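Local structure of endoglucanase A (Clostridium cellulolyticum, 1EDG) at residues 35-44 and 53-62; 84-93 and 143-152. The protein hydrolyses internal beta-1,4-glucosidic bonds of cellulose, as the catalytic domain of a glycosyl hydrolase family 5 endoglucanase. All blocks are in the same frame, centred on the assembly; numbering follows the deposited sequence.

Contact 1: residues 35-44 and 53-62; sequences LGNTFDAFNG and YETSWSGIKT
The indole of Trp57 has Ala41 over one face and three neighbours at its rim. Ala41 CA stands 3.6 Å from the centroid of the six-membered ring of Trp57, almost on the ring normal, a CH-pi contact. Ala41 CB covers the same face nearer the ring fusion. At the edge, Trp57 NE1 donates to Asn43 OD1 at 3.0 Å. The acceptor lies in the indole plane, but the hydrogen bond is bent, with an N-H...O angle of 139°. Asn37 OD1 lies beside the rim at Trp57 CE3. Farther round the rim, Trp57 CH2 comes 3.5 Å from Phe42 CE2. This is an offset edge-to-face pair, with the edge of Trp57 turned to the face of Phe42. Asn43 is held a second time, since Ser56 OG donates to Asn43 O at 2.8 Å. Asn43 N lies at the edge of the Tyr53 ring, in its plane.

Glu54 CG lies over one face of the Phe39 ring. The carboxylate runs alongside, its plane about 31° from the ring, with Glu54 CD 3.7 Å from Phe39 CZ. CG of Glu54 is anti to the backbone N (chi1 178°) and the chain is extended, which lets OE2 accept from both Thr62 OG1 and Thr62 N. Glu54 OE1 forms a salt bridge with Arg102 of helix 97-111. Water 1 accepts from Trp57 N, 2.7 Å away, and lies 2.8 Å from Asn37 O.

The short helix 53-56 packs on residues 35-44. The arrangement is a loop after the first strand of a (beta/alpha)8 TIM barrel, folded back on itself at the C-terminal ends of the strands.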
loop_
_atom_site.group_PDB
_atom_site.type_symbol
_atom_site.label_atom_id
_atom_site.label_comp_id
_atom_site.label_asym_id
_atom_site.label_seq_id
_atom_site.Cartn_x
_atom_site.Cartn_y
_atom_site.Cartn_z
ATOM N N LEU A 35 -5.109 6.753 2.062
ATOM C CA LEU A 35 -6.398 7.445 1.943
ATOM C C LEU A 35 -7.367 6.268 1.657
ATOM O O LEU A 35 -7.859 6.107 0.536
ATOM C CB LEU A 35 -6.372 8.405 0.739
ATOM C CG LEU A 35 -7.064 9.780 0.745
ATOM C CD1 LEU A 35 -7.587 10.083 -0.644
ATOM C CD2 LEU A 35 -8.180 9.885 1.772
ATOM N N GLY A 36 -7.604 5.440 2.674
ATOM C CA GLY A 36 -8.431 4.253 2.531
ATOM C C GLY A 36 -9.920 4.428 2.330
ATOM O O GLY A 36 -10.496 5.440 2.737
ATOM N N ASN A 37 -10.529 3.422 1.701
ATOM C CA ASN A 37 -11.967 3.387 1.407
ATOM C C ASN A 37 -12.490 4.674 0.776
ATOM O O ASN A 37 -13.613 5.097 1.052
ATOM C CB ASN A 37 -12.778 3.048 2.668
ATOM C CG ASN A 37 -12.755 1.559 3.013
ATOM O OD1 ASN A 37 -12.005 0.775 2.424
ATOM N ND2 ASN A 37 -13.567 1.170 3.990
ATOM N N THR A 38 -11.686 5.277 -0.091
ATOM C CA THR A 38 -12.047 6.518 -0.767
ATOM C C THR A 38 -12.161 6.304 -2.283
ATOM O O THR A 38 -13.177 5.775 -2.746
ATOM C CB THR A 38 -11.038 7.618 -0.406
ATOM O OG1 THR A 38 -10.925 7.668 1.018
ATOM C CG2 THR A 38 -11.489 8.982 -0.897
ATOM N N PHE A 39 -11.123 6.638 -3.050
ATOM C CA PHE A 39 -11.180 6.442 -4.498
ATOM C C PHE A 39 -11.183 4.960 -4.897
ATOM O O PHE A 39 -11.407 4.625 -6.067
ATOM C CB PHE A 39 -10.050 7.191 -5.192
ATOM C CG PHE A 39 -10.164 8.685 -5.082
ATOM C CD1 PHE A 39 -11.169 9.370 -5.757
ATOM C CD2 PHE A 39 -9.274 9.412 -4.300
ATOM C CE1 PHE A 39 -11.287 10.757 -5.661
ATOM C CE2 PHE A 39 -9.383 10.801 -4.197
ATOM C CZ PHE A 39 -10.393 11.474 -4.880
ATOM N N ASP A 40 -10.933 4.088 -3.920
ATOM C CA ASP A 40 -10.929 2.637 -4.115
ATOM C C ASP A 40 -12.322 1.998 -4.024
ATOM O O ASP A 40 -12.483 0.801 -4.306
ATOM C CB ASP A 40 -9.947 1.928 -3.152
ATOM C CG ASP A 40 -10.002 2.463 -1.721
ATOM O OD1 ASP A 40 -9.825 3.676 -1.532
ATOM O OD2 ASP A 40 -10.161 1.662 -0.780
ATOM N N ALA A 41 -13.321 2.779 -3.614
ATOM C CA ALA A 41 -14.688 2.271 -3.510
ATOM C C ALA A 41 -15.181 1.931 -4.924
ATOM O O ALA A 41 -14.960 2.700 -5.862
ATOM C CB ALA A 41 -15.595 3.316 -2.870
ATOM N N PHE A 42 -15.827 0.776 -5.081
ATOM C CA PHE A 42 -16.315 0.370 -6.398
ATOM C C PHE A 42 -17.804 0.032 -6.446
ATOM O O PHE A 42 -18.298 -0.460 -7.460
ATOM C CB PHE A 42 -15.483 -0.792 -6.953
ATOM C CG PHE A 42 -15.504 -2.023 -6.099
ATOM C CD1 PHE A 42 -16.486 -2.992 -6.273
ATOM C CD2 PHE A 42 -14.538 -2.224 -5.124
ATOM C CE1 PHE A 42 -16.497 -4.140 -5.486
ATOM C CE2 PHE A 42 -14.544 -3.365 -4.338
ATOM C CZ PHE A 42 -15.523 -4.324 -4.516
ATOM N N ASN A 43 -18.505 0.279 -5.349
ATOM C CA ASN A 43 -19.937 0.025 -5.275
ATOM C C ASN A 43 -20.518 0.868 -4.151
ATOM O O ASN A 43 -19.782 1.607 -3.488
ATOM C CB ASN A 43 -20.240 -1.470 -5.069
ATOM C CG ASN A 43 -19.678 -2.027 -3.770
ATOM O OD1 ASN A 43 -19.552 -1.321 -2.769
ATOM N ND2 ASN A 43 -19.354 -3.313 -3.778
ATOM N N GLY A 44 -21.831 0.801 -3.965
ATOM C CA GLY A 44 -22.456 1.581 -2.915
ATOM C C GLY A 44 -23.967 1.483 -2.914
ATOM O O GLY A 44 -24.572 1.061 -3.899
ATOM N N TYR A 53 -18.472 8.041 -5.848
ATOM C CA TYR A 53 -17.663 6.899 -5.449
ATOM C C TYR A 53 -16.669 7.303 -4.350
ATOM O O TYR A 53 -16.380 6.509 -3.452
ATOM C CB TYR A 53 -16.935 6.297 -6.656
ATOM C CG TYR A 53 -17.788 5.347 -7.475
ATOM C CD1 TYR A 53 -18.063 4.062 -7.017
ATOM C CD2 TYR A 53 -18.314 5.733 -8.709
ATOM C CE1 TYR A 53 -18.840 3.176 -7.765
ATOM C CE2 TYR A 53 -19.094 4.855 -9.471
ATOM C CZ TYR A 53 -19.352 3.579 -8.992
ATOM O OH TYR A 53 -20.115 2.697 -9.729
ATOM N N GLU A 54 -16.213 8.554 -4.387
ATOM C CA GLU A 54 -15.264 9.054 -3.388
ATOM C C GLU A 54 -15.813 9.047 -1.963
ATOM O O GLU A 54 -15.076 8.783 -1.013
ATOM C CB GLU A 54 -14.791 10.470 -3.732
ATOM C CG GLU A 54 -13.838 11.047 -2.680
ATOM C CD GLU A 54 -13.373 12.454 -2.976
ATOM O OE1 GLU A 54 -13.823 13.063 -3.968
ATOM O OE2 GLU A 54 -12.536 12.962 -2.208
ATOM N N THR A 55 -17.103 9.344 -1.819
ATOM C CA THR A 55 -17.748 9.391 -0.508
ATOM C C THR A 55 -18.566 8.139 -0.187
ATOM O O THR A 55 -19.001 7.943 0.956
ATOM C CB THR A 55 -18.660 10.624 -0.410
ATOM O OG1 THR A 55 -19.640 10.564 -1.453
ATOM C CG2 THR A 55 -17.851 11.897 -0.584
ATOM N N SER A 56 -18.754 7.281 -1.186
ATOM C CA SER A 56 -19.533 6.056 -1.026
ATOM C C SER A 56 -19.208 5.241 0.231
ATOM O O SER A 56 -20.117 4.855 0.983
ATOM C CB SER A 56 -19.384 5.177 -2.269
ATOM O OG SER A 56 -20.224 4.040 -2.176
ATOM N N TRP A 57 -17.931 4.942 0.440
ATOM C CA TRP A 57 -17.514 4.170 1.606
ATOM C C TRP A 57 -16.926 5.050 2.711
ATOM O O TRP A 57 -17.019 4.715 3.888
ATOM C CB TRP A 57 -16.463 3.122 1.225
ATOM C CG TRP A 57 -16.909 2.052 0.281
ATOM C CD1 TRP A 57 -18.162 1.862 -0.228
ATOM C CD2 TRP A 57 -16.090 1.011 -0.271
ATOM N NE1 TRP A 57 -18.174 0.766 -1.061
ATOM C CE2 TRP A 57 -16.916 0.225 -1.106
ATOM C CE3 TRP A 57 -14.735 0.667 -0.140
ATOM C CZ2 TRP A 57 -16.434 -0.886 -1.808
ATOM C CZ3 TRP A 57 -14.256 -0.438 -0.838
ATOM C CH2 TRP A 57 -15.106 -1.202 -1.661
ATOM N N SER A 58 -16.295 6.151 2.321
ATOM C CA SER A 58 -15.661 7.055 3.275
ATOM C C SER A 58 -16.648 7.940 4.026
ATOM O O SER A 58 -16.452 8.247 5.202
ATOM C CB SER A 58 -14.648 7.934 2.554
ATOM O OG SER A 58 -15.302 8.811 1.658
ATOM N N GLY A 59 -17.668 8.404 3.311
ATOM C CA GLY A 59 -18.679 9.257 3.903
ATOM C C GLY A 59 -18.335 10.734 3.934
ATOM O O GLY A 59 -19.090 11.525 4.502
ATOM N N ILE A 60 -17.233 11.128 3.302
ATOM C CA ILE A 60 -16.832 12.531 3.305
ATOM C C ILE A 60 -15.833 12.821 2.184
ATOM O O ILE A 60 -14.996 11.975 1.855
ATOM C CB ILE A 60 -16.238 12.929 4.694
ATOM C CG1 ILE A 60 -15.924 14.424 4.746
ATOM C CG2 ILE A 60 -15.002 12.086 5.014
ATOM C CD1 ILE A 60 -15.464 14.905 6.116
ATOM N N LYS A 61 -15.958 13.994 1.570
ATOM C CA LYS A 61 -15.072 14.400 0.487
ATOM C C LYS A 61 -13.737 14.903 1.034
ATOM O O LYS A 61 -13.696 15.685 1.990
ATOM C CB LYS A 61 -15.731 15.481 -0.368
ATOM C CG LYS A 61 -14.924 15.889 -1.589
ATOM C CD LYS A 61 -15.686 16.885 -2.453
ATOM C CE LYS A 61 -14.810 17.424 -3.573
ATOM N NZ LYS A 61 -15.498 18.446 -4.411
ATOM N N THR A 62 -12.653 14.456 0.411
ATOM C CA THR A 62 -11.301 14.821 0.815
ATOM C C THR A 62 -11.007 16.301 0.615
ATOM O O THR A 62 -11.346 16.868 -0.420
ATOM C CB THR A 62 -10.275 14.010 0.005
ATOM O OG1 THR A 62 -10.691 12.638 -0.043
ATOM C CG2 THR A 62 -8.896 14.096 0.645
HETATM O O HOH W 1 -15.695 5.953 -0.611
HETATM O O HOH W 2 -14.972 3.473 5.525
#

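Contact 2: residues 84-93 and 143-152; sequences WHPHVSGSDY and KYITSVWAQI
Tyr93 leans on the first turns of the helix segment 143-152, and its side chain meets Ser147, Tyr144 and Lys143 in turn. Its CB is 4.1 Å from Ser147 CB. CG, CD1 and CE1 all face Tyr144 CD1, and Tyr93 CD1 comes closest at 3.6 Å. On the other side of the ring, CD2 lies near Ser147 OG and CE2 near Lys143 CB. The edge of Tyr144 points at the face of Tyr93, with the planes at 89°, an edge-to-face pair. Tyr144 CA lies over the same ring. The backbone of Tyr93 is gripped too: Gln151 NE2 donates to Tyr93 O at 2.9 Å, nearly straight at 165°. The same NE2 also donates to Ser147 O, one turn back in the helix, and Gln151 OE1 accepts from Ile95 N.

Residues 88-89 pair with strand 94-95 in a small antiparallel hairpin, joined by a type I turn from Gly90 to Tyr93. This hairpin belongs to the excursion between barrel strands 77-80 and 116-120 of the TIM barrel, and it packs against helix 138-155.

Farther along the helix, Ile152 CD1 sits over one face of the Trp84 indole, 3.5 Å from Trp84 CZ2, and Val148 CG1 lies over the ring as well. With chi1 at -177°, the Tyr144 ring swings away from its own backbone N, and its OH arrives 3.6 Å from Trp84 CB. That hydroxyl is hydrogen-bonded to Asp124, which also holds His85 ND1 and Trp84 N.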
loop_
_atom_site.group_PDB
_atom_site.type_symbol
_atom_site.label_atom_id
_atom_site.label_comp_id
_atom_site.label_asym_id
_atom_site.label_seq_id
_atom_site.Cartn_x
_atom_site.Cartn_y
_atom_site.Cartn_z
ATOM N N TRP A 84 -10.099 2.038 -10.764
ATOM C CA TRP A 84 -10.461 2.670 -12.027
ATOM C C TRP A 84 -11.556 1.999 -12.851
ATOM O O TRP A 84 -12.184 2.662 -13.682
ATOM C CB TRP A 84 -9.226 2.800 -12.923
ATOM C CG TRP A 84 -8.049 3.421 -12.262
ATOM C CD1 TRP A 84 -7.102 2.783 -11.503
ATOM C CD2 TRP A 84 -7.679 4.805 -12.288
ATOM N NE1 TRP A 84 -6.174 3.687 -11.058
ATOM C CE2 TRP A 84 -6.500 4.939 -11.526
ATOM C CE3 TRP A 84 -8.230 5.951 -12.885
ATOM C CZ2 TRP A 84 -5.855 6.170 -11.338
ATOM C CZ3 TRP A 84 -7.592 7.179 -12.704
ATOM C CH2 TRP A 84 -6.415 7.277 -11.936
ATOM N N HIS A 85 -11.800 0.710 -12.631
ATOM C CA HIS A 85 -12.790 -0.014 -13.439
ATOM C C HIS A 85 -14.201 0.580 -13.569
ATOM O O HIS A 85 -14.820 0.451 -14.625
ATOM C CB HIS A 85 -12.810 -1.525 -13.121
ATOM C CG HIS A 85 -13.649 -1.905 -11.939
ATOM N ND1 HIS A 85 -13.119 -2.122 -10.684
ATOM C CD2 HIS A 85 -14.980 -2.145 -11.830
ATOM C CE1 HIS A 85 -14.087 -2.475 -9.854
ATOM N NE2 HIS A 85 -15.225 -2.496 -10.526
ATOM N N PRO A 86 -14.741 1.216 -12.509
ATOM C CA PRO A 86 -16.086 1.758 -12.737
ATOM C C PRO A 86 -16.069 3.117 -13.451
ATOM O O PRO A 86 -17.119 3.726 -13.666
ATOM C CB PRO A 86 -16.669 1.846 -11.326
ATOM C CG PRO A 86 -15.498 2.052 -10.471
ATOM C CD PRO A 86 -14.426 1.182 -11.066
ATOM N N HIS A 87 -14.884 3.555 -13.871
ATOM C CA HIS A 87 -14.717 4.843 -14.543
ATOM C C HIS A 87 -14.058 4.711 -15.914
ATOM O O HIS A 87 -13.543 5.684 -16.473
ATOM C CB HIS A 87 -13.882 5.759 -13.650
ATOM C CG HIS A 87 -14.422 5.876 -12.260
ATOM N ND1 HIS A 87 -13.968 5.101 -11.215
ATOM C CD2 HIS A 87 -15.430 6.627 -11.760
ATOM C CE1 HIS A 87 -14.679 5.364 -10.133
ATOM N NE2 HIS A 87 -15.570 6.287 -10.437
ATOM N N VAL A 88 -14.127 3.507 -16.465
ATOM C CA VAL A 88 -13.534 3.184 -17.751
ATOM C C VAL A 88 -14.638 2.761 -18.738
ATOM O O VAL A 88 -15.630 2.150 -18.331
ATOM C CB VAL A 88 -12.501 2.043 -17.520
ATOM C CG1 VAL A 88 -12.412 1.120 -18.695
ATOM C CG2 VAL A 88 -11.145 2.635 -17.183
ATOM N N SER A 89 -14.471 3.100 -20.017
ATOM C CA SER A 89 -15.449 2.731 -21.043
ATOM C C SER A 89 -14.793 2.382 -22.381
ATOM O O SER A 89 -13.677 2.817 -22.678
ATOM C CB SER A 89 -16.469 3.864 -21.262
ATOM O OG SER A 89 -15.881 4.996 -21.896
ATOM N N GLY A 90 -15.506 1.612 -23.197
ATOM C CA GLY A 90 -14.994 1.243 -24.504
ATOM C C GLY A 90 -13.963 0.133 -24.496
ATOM O O GLY A 90 -13.454 -0.276 -23.447
ATOM N N SER A 91 -13.643 -0.347 -25.688
ATOM C CA SER A 91 -12.672 -1.416 -25.857
ATOM C C SER A 91 -11.270 -0.922 -25.511
ATOM O O SER A 91 -10.363 -1.721 -25.267
ATOM C CB SER A 91 -12.708 -1.917 -27.304
ATOM O OG SER A 91 -12.492 -0.847 -28.219
ATOM N N ASP A 92 -11.101 0.397 -25.519
ATOM C CA ASP A 92 -9.819 1.018 -25.210
ATOM C C ASP A 92 -9.678 1.427 -23.740
ATOM O O ASP A 92 -8.693 2.060 -23.361
ATOM C CB ASP A 92 -9.592 2.228 -26.121
ATOM C CG ASP A 92 -10.663 3.305 -25.961
ATOM O OD1 ASP A 92 -11.724 3.038 -25.368
ATOM O OD2 ASP A 92 -10.442 4.430 -26.439
ATOM N N TYR A 93 -10.682 1.105 -22.929
ATOM C CA TYR A 93 -10.676 1.427 -21.505
ATOM C C TYR A 93 -10.352 2.895 -21.229
ATOM O O TYR A 93 -9.502 3.203 -20.391
ATOM C CB TYR A 93 -9.685 0.528 -20.747
ATOM C CG TYR A 93 -9.937 -0.954 -20.899
ATOM C CD1 TYR A 93 -10.849 -1.614 -20.082
ATOM C CD2 TYR A 93 -9.259 -1.697 -21.865
ATOM C CE1 TYR A 93 -11.083 -2.979 -20.218
ATOM C CE2 TYR A 93 -9.486 -3.064 -22.011
ATOM C CZ TYR A 93 -10.397 -3.697 -21.187
ATOM O OH TYR A 93 -10.612 -5.048 -21.337
ATOM N N LYS A 143 -4.510 -5.735 -21.995
ATOM C CA LYS A 143 -5.107 -4.539 -22.578
ATOM C C LYS A 143 -5.494 -3.548 -21.488
ATOM O O LYS A 143 -5.267 -2.344 -21.631
ATOM C CB LYS A 143 -6.328 -4.885 -23.430
ATOM C CG LYS A 143 -6.040 -5.894 -24.522
ATOM C CD LYS A 143 -4.784 -5.534 -25.313
ATOM C CE LYS A 143 -4.302 -6.700 -26.186
ATOM N NZ LYS A 143 -3.873 -7.912 -25.409
ATOM N N TYR A 144 -6.045 -4.057 -20.391
ATOM C CA TYR A 144 -6.456 -3.202 -19.281
ATOM C C TYR A 144 -5.261 -2.470 -18.657
ATOM O O TYR A 144 -5.237 -1.235 -18.586
ATOM C CB TYR A 144 -7.188 -4.019 -18.208
ATOM C CG TYR A 144 -7.712 -3.168 -17.066
ATOM C CD1 TYR A 144 -8.861 -2.392 -17.226
ATOM C CD2 TYR A 144 -7.022 -3.085 -15.851
ATOM C CE1 TYR A 144 -9.311 -1.547 -16.215
ATOM C CE2 TYR A 144 -7.465 -2.239 -14.829
ATOM C CZ TYR A 144 -8.609 -1.472 -15.024
ATOM O OH TYR A 144 -9.053 -0.616 -14.044
ATOM N N ILE A 145 -4.265 -3.242 -18.232
ATOM C CA ILE A 145 -3.064 -2.697 -17.602
ATOM C C ILE A 145 -2.325 -1.691 -18.489
ATOM O O ILE A 145 -1.967 -0.601 -18.038
ATOM C CB ILE A 145 -2.103 -3.854 -17.149
ATOM C CG1 ILE A 145 -2.703 -4.623 -15.966
ATOM C CG2 ILE A 145 -0.715 -3.312 -16.787
ATOM C CD1 ILE A 145 -2.858 -3.808 -14.673
ATOM N N THR A 146 -2.118 -2.035 -19.755
ATOM C CA THR A 146 -1.414 -1.143 -20.666
ATOM C C THR A 146 -2.197 0.131 -21.020
ATOM O O THR A 146 -1.618 1.221 -21.082
ATOM C CB THR A 146 -0.978 -1.875 -21.958
ATOM O OG1 THR A 146 -2.129 -2.413 -22.621
ATOM C CG2 THR A 146 -0.028 -3.008 -21.631
ATOM N N SER A 147 -3.509 0.005 -21.232
ATOM C CA SER A 147 -4.339 1.164 -21.579
ATOM C C SER A 147 -4.450 2.151 -20.420
ATOM O O SER A 147 -4.250 3.354 -20.581
ATOM C CB SER A 147 -5.745 0.716 -21.983
ATOM O OG SER A 147 -5.703 -0.176 -23.082
ATOM N N VAL A 148 -4.794 1.625 -19.252
ATOM C CA VAL A 148 -4.949 2.442 -18.051
ATOM C C VAL A 148 -3.635 3.122 -17.660
ATOM O O VAL A 148 -3.605 4.334 -17.416
ATOM C CB VAL A 148 -5.519 1.593 -16.880
ATOM C CG1 VAL A 148 -5.394 2.327 -15.569
ATOM C CG2 VAL A 148 -6.985 1.267 -17.155
ATOM N N TRP A 149 -2.537 2.371 -17.669
ATOM C CA TRP A 149 -1.266 2.969 -17.299
ATOM C C TRP A 149 -0.715 3.957 -18.309
ATOM O O TRP A 149 -0.052 4.921 -17.928
ATOM C CB TRP A 149 -0.248 1.906 -16.880
ATOM C CG TRP A 149 -0.476 1.510 -15.457
ATOM C CD1 TRP A 149 -0.960 0.325 -15.002
ATOM C CD2 TRP A 149 -0.319 2.350 -14.306
ATOM N NE1 TRP A 149 -1.129 0.371 -13.639
ATOM C CE2 TRP A 149 -0.741 1.605 -13.185
ATOM C CE3 TRP A 149 0.131 3.666 -14.116
ATOM C CZ2 TRP A 149 -0.732 2.133 -11.886
ATOM C CZ3 TRP A 149 0.139 4.188 -12.829
ATOM C CH2 TRP A 149 -0.288 3.422 -11.732
ATOM N N ALA A 150 -1.035 3.773 -19.586
ATOM C CA ALA A 150 -0.574 4.715 -20.603
ATOM C C ALA A 150 -1.257 6.062 -20.345
ATOM O O ALA A 150 -0.642 7.118 -20.477
ATOM C CB ALA A 150 -0.916 4.206 -22.010
ATOM N N GLN A 151 -2.525 6.010 -19.953
ATOM C CA GLN A 151 -3.299 7.210 -19.666
ATOM C C GLN A 151 -2.836 7.909 -18.385
ATOM O O GLN A 151 -2.688 9.137 -18.362
ATOM C CB GLN A 151 -4.783 6.866 -19.564
ATOM C CG GLN A 151 -5.394 6.391 -20.868
ATOM C CD GLN A 151 -6.819 5.941 -20.683
ATOM O OE1 GLN A 151 -7.731 6.762 -20.589
ATOM N NE2 GLN A 151 -7.020 4.637 -20.598
ATOM N N ILE A 152 -2.630 7.136 -17.322
ATOM C CA ILE A 152 -2.171 7.708 -16.059
ATOM C C ILE A 152 -0.790 8.335 -16.257
ATOM O O ILE A 152 -0.546 9.470 -15.837
ATOM C CB ILE A 152 -2.129 6.656 -14.932
ATOM C CG1 ILE A 152 -3.541 6.138 -14.653
ATOM C CG2 ILE A 152 -1.558 7.279 -13.649
ATOM C CD1 ILE A 152 -3.579 4.929 -13.753
#

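How the contacts relate
Contact 1 and contact 2 have centres about 20 Å apart, yet they touch directly. Tyr53 CD2 of contact 1 is 3.3 Å from His87 NE2 of contact 2, and Phe42 CB comes within 3.6 Å of His85 CE1. The Tyr53 and His87 rings meet with planes at about 80°, and Trp99 of helix 97-111 stacks on His87. Residues 35-44 and 84-93 follow the successive barrel strands 32-34 and 77-80, and residues 143-152 belong to helix 138-155, which comes after strand 116-120. In family 5 the substrate cleft lies at the C-terminal end of the barrel strands. The centre of contact 1 is about 16 Å from the chain centre, that of contact 2 about 21 Å.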